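Nigritoxine (PDB 5M41) is a bacterial toxin of Vibrio nigripulchritudo that acts against crustaceans and insects. Local coordinates at residues V76-Y81 against F87-A92. Numbering follows the deposited sequence.
Sequences VDIYTY and FFMPDA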
loop_
_atom_site.group_PDB
_atom_site.type_symbol
_atom_site.label_atom_id
_atom_site.label_comp_id
_atom_site.label_asym_id
_atom_site.label_seq_id
_atom_site.Cartn_x
_atom_site.Cartn_y
_atom_site.Cartn_z
ATOM N N VAL A 76 -12.349 36.307 -37.966
ATOM C CA VAL A 76 -11.014 36.794 -37.618
ATOM C C VAL A 76 -9.971 36.071 -38.474
ATOM O O VAL A 76 -9.811 34.845 -38.365
ATOM C CB VAL A 76 -10.725 36.617 -36.111
ATOM C CG1 VAL A 76 -9.324 37.076 -35.745
ATOM C CG2 VAL A 76 -11.738 37.370 -35.273
ATOM N N ASP A 77 -9.293 36.829 -39.330
ATOM C CA ASP A 77 -8.257 36.297 -40.214
ATOM C C ASP A 77 -6.969 35.964 -39.460
ATOM O O ASP A 77 -6.497 36.744 -38.625
ATOM C CB ASP A 77 -7.900 37.298 -41.331
ATOM C CG ASP A 77 -9.022 37.517 -42.330
ATOM O OD1 ASP A 77 -10.096 36.893 -42.227
ATOM O OD2 ASP A 77 -8.818 38.327 -43.251
ATOM N N ILE A 78 -6.388 34.818 -39.799
ATOM C CA ILE A 78 -5.091 34.387 -39.271
ATOM C C ILE A 78 -4.249 33.971 -40.466
ATOM O O ILE A 78 -4.770 33.367 -41.397
ATOM C CB ILE A 78 -5.240 33.149 -38.338
ATOM C CG1 ILE A 78 -5.990 33.507 -37.052
ATOM C CG2 ILE A 78 -3.888 32.552 -38.001
ATOM C CD1 ILE A 78 -5.327 34.565 -36.194
ATOM N N TYR A 79 -2.952 34.266 -40.458
ATOM C CA TYR A 79 -2.075 33.682 -41.465
ATOM C C TYR A 79 -1.372 32.460 -40.874
ATOM O O TYR A 79 -0.873 32.514 -39.750
ATOM C CB TYR A 79 -1.010 34.664 -41.945
ATOM C CG TYR A 79 -1.514 36.009 -42.449
ATOM C CD1 TYR A 79 -2.737 36.124 -43.096
ATOM C CD2 TYR A 79 -0.732 37.156 -42.316
ATOM C CE1 TYR A 79 -3.196 37.357 -43.566
ATOM C CE2 TYR A 79 -1.173 38.394 -42.787
ATOM C CZ TYR A 79 -2.405 38.484 -43.411
ATOM O OH TYR A 79 -2.872 39.691 -43.891
ATOM N N THR A 80 -1.294 31.386 -41.656
ATOM C CA THR A 80 -0.591 30.193 -41.245
ATOM C C THR A 80 0.752 30.114 -41.960
ATOM O O THR A 80 0.950 30.756 -42.993
ATOM C CB THR A 80 -1.406 28.917 -41.536
ATOM O OG1 THR A 80 -1.735 28.875 -42.926
ATOM C CG2 THR A 80 -2.669 28.902 -40.690
ATOM N N TYR A 81 1.656 29.334 -41.390
ATOM C CA TYR A 81 3.044 29.290 -41.816
ATOM C C TYR A 81 3.476 27.845 -41.817
ATOM O O TYR A 81 2.974 27.038 -41.018
ATOM C CB TYR A 81 3.918 29.946 -40.751
ATOM C CG TYR A 81 3.806 31.440 -40.558
ATOM C CD1 TYR A 81 3.844 32.314 -41.642
ATOM C CD2 TYR A 81 3.766 31.979 -39.282
ATOM C CE1 TYR A 81 3.788 33.695 -41.463
ATOM C CE2 TYR A 81 3.703 33.356 -39.080
ATOM C CZ TYR A 81 3.722 34.202 -40.173
ATOM O OH TYR A 81 3.685 35.551 -39.980
ATOM N N PHE A 87 1.906 31.458 -35.910
ATOM C CA PHE A 87 0.911 31.992 -36.829
ATOM C C PHE A 87 0.953 33.518 -36.711
ATOM O O PHE A 87 1.615 34.039 -35.830
ATOM C CB PHE A 87 -0.513 31.455 -36.521
ATOM C CG PHE A 87 -0.975 31.713 -35.103
ATOM C CD1 PHE A 87 -1.692 32.875 -34.778
ATOM C CD2 PHE A 87 -0.693 30.793 -34.084
ATOM C CE1 PHE A 87 -2.120 33.120 -33.474
ATOM C CE2 PHE A 87 -1.131 31.041 -32.772
ATOM C CZ PHE A 87 -1.851 32.188 -32.474
ATOM N N PHE A 88 0.246 34.210 -37.604
ATOM C CA PHE A 88 0.185 35.689 -37.606
ATOM C C PHE A 88 -1.239 36.188 -37.453
ATOM O O PHE A 88 -2.170 35.639 -38.068
ATOM C CB PHE A 88 0.729 36.234 -38.930
ATOM C CG PHE A 88 1.175 37.685 -38.868
ATOM C CD1 PHE A 88 2.379 38.034 -38.260
ATOM C CD2 PHE A 88 0.425 38.678 -39.473
ATOM C CE1 PHE A 88 2.802 39.357 -38.221
ATOM C CE2 PHE A 88 0.843 40.014 -39.441
ATOM C CZ PHE A 88 2.043 40.344 -38.826
ATOM N N MET A 89 -1.402 37.238 -36.647
ATOM C CA MET A 89 -2.682 37.904 -36.503
ATOM C C MET A 89 -2.577 39.302 -37.136
ATOM O O MET A 89 -2.078 40.240 -36.513
ATOM C CB MET A 89 -3.065 38.002 -35.033
ATOM C CG MET A 89 -2.903 36.682 -34.283
ATOM S SD MET A 89 -3.360 36.893 -32.560
ATOM C CE MET A 89 -5.121 37.101 -32.821
ATOM N N PRO A 90 -3.007 39.431 -38.399
ATOM C CA PRO A 90 -2.884 40.721 -39.079
ATOM C C PRO A 90 -3.823 41.730 -38.446
ATOM O O PRO A 90 -4.914 41.348 -37.976
ATOM C CB PRO A 90 -3.326 40.403 -40.504
ATOM C CG PRO A 90 -4.298 39.268 -40.333
ATOM C CD PRO A 90 -3.669 38.432 -39.247
ATOM N N ASP A 91 -3.389 42.997 -38.410
ATOM C CA ASP A 91 -4.193 44.051 -37.802
ATOM C C ASP A 91 -5.360 44.490 -38.683
ATOM O O ASP A 91 -6.273 45.155 -38.207
ATOM C CB ASP A 91 -3.342 45.251 -37.339
ATOM C CG ASP A 91 -2.386 45.767 -38.408
ATOM O OD1 ASP A 91 -2.653 45.631 -39.635
ATOM O OD2 ASP A 91 -1.330 46.302 -38.000
ATOM N N ALA A 92 -5.334 44.083 -39.948
ATOM C CA ALA A 92 -6.409 44.342 -40.889
ATOM C C ALA A 92 -6.363 43.325 -42.025
ATOM O O ALA A 92 -5.319 42.712 -42.271
ATOM C CB ALA A 92 -6.292 45.770 -41.444
HETATM O O HOH W 1 -5.899 38.960 -36.838
#
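Tyr79 and Phe88 lie alongside each other across the strands, pointing the same way, their ring planes only 4° apart but meeting rim to rim, with CD2 of Tyr79 3.4 Å from CD2 of Phe88. Pro90 covers one face of the Tyr79 ring, its CG 4.0 Å from the centroid in a CH-pi contact, offset toward the rim. Tyr81 crosses Phe88 at its root, its OH lodging 3.2 Å from Phe88 CB and close to CD1. Tyr79 OH, beside Pro90 CB, is hydrogen-bonded to Ser95 O. Strands 77-80 and 86-90 form a beta hairpin within a five-stranded antiparallel sheet, between strands 98-102 and 170-173. Tyr79 and Phe88 are its hydrogen-bonded pair, Tyr79 N giving to Phe88 O at 2.9 Å and Phe88 N to Tyr79 O at 3.0 Å. On the other face Ile78 forks: CG2, anti to the backbone N, nestles 3.8 Å from Phe87 CB, while CD1 touches Met89 CG at 3.7 Å. Leu177 of helix 177-191 packs on Ile78 and Phe87. Where the strands diverge between Asp77 and Pro90, a water donates to the carbonyl O of each.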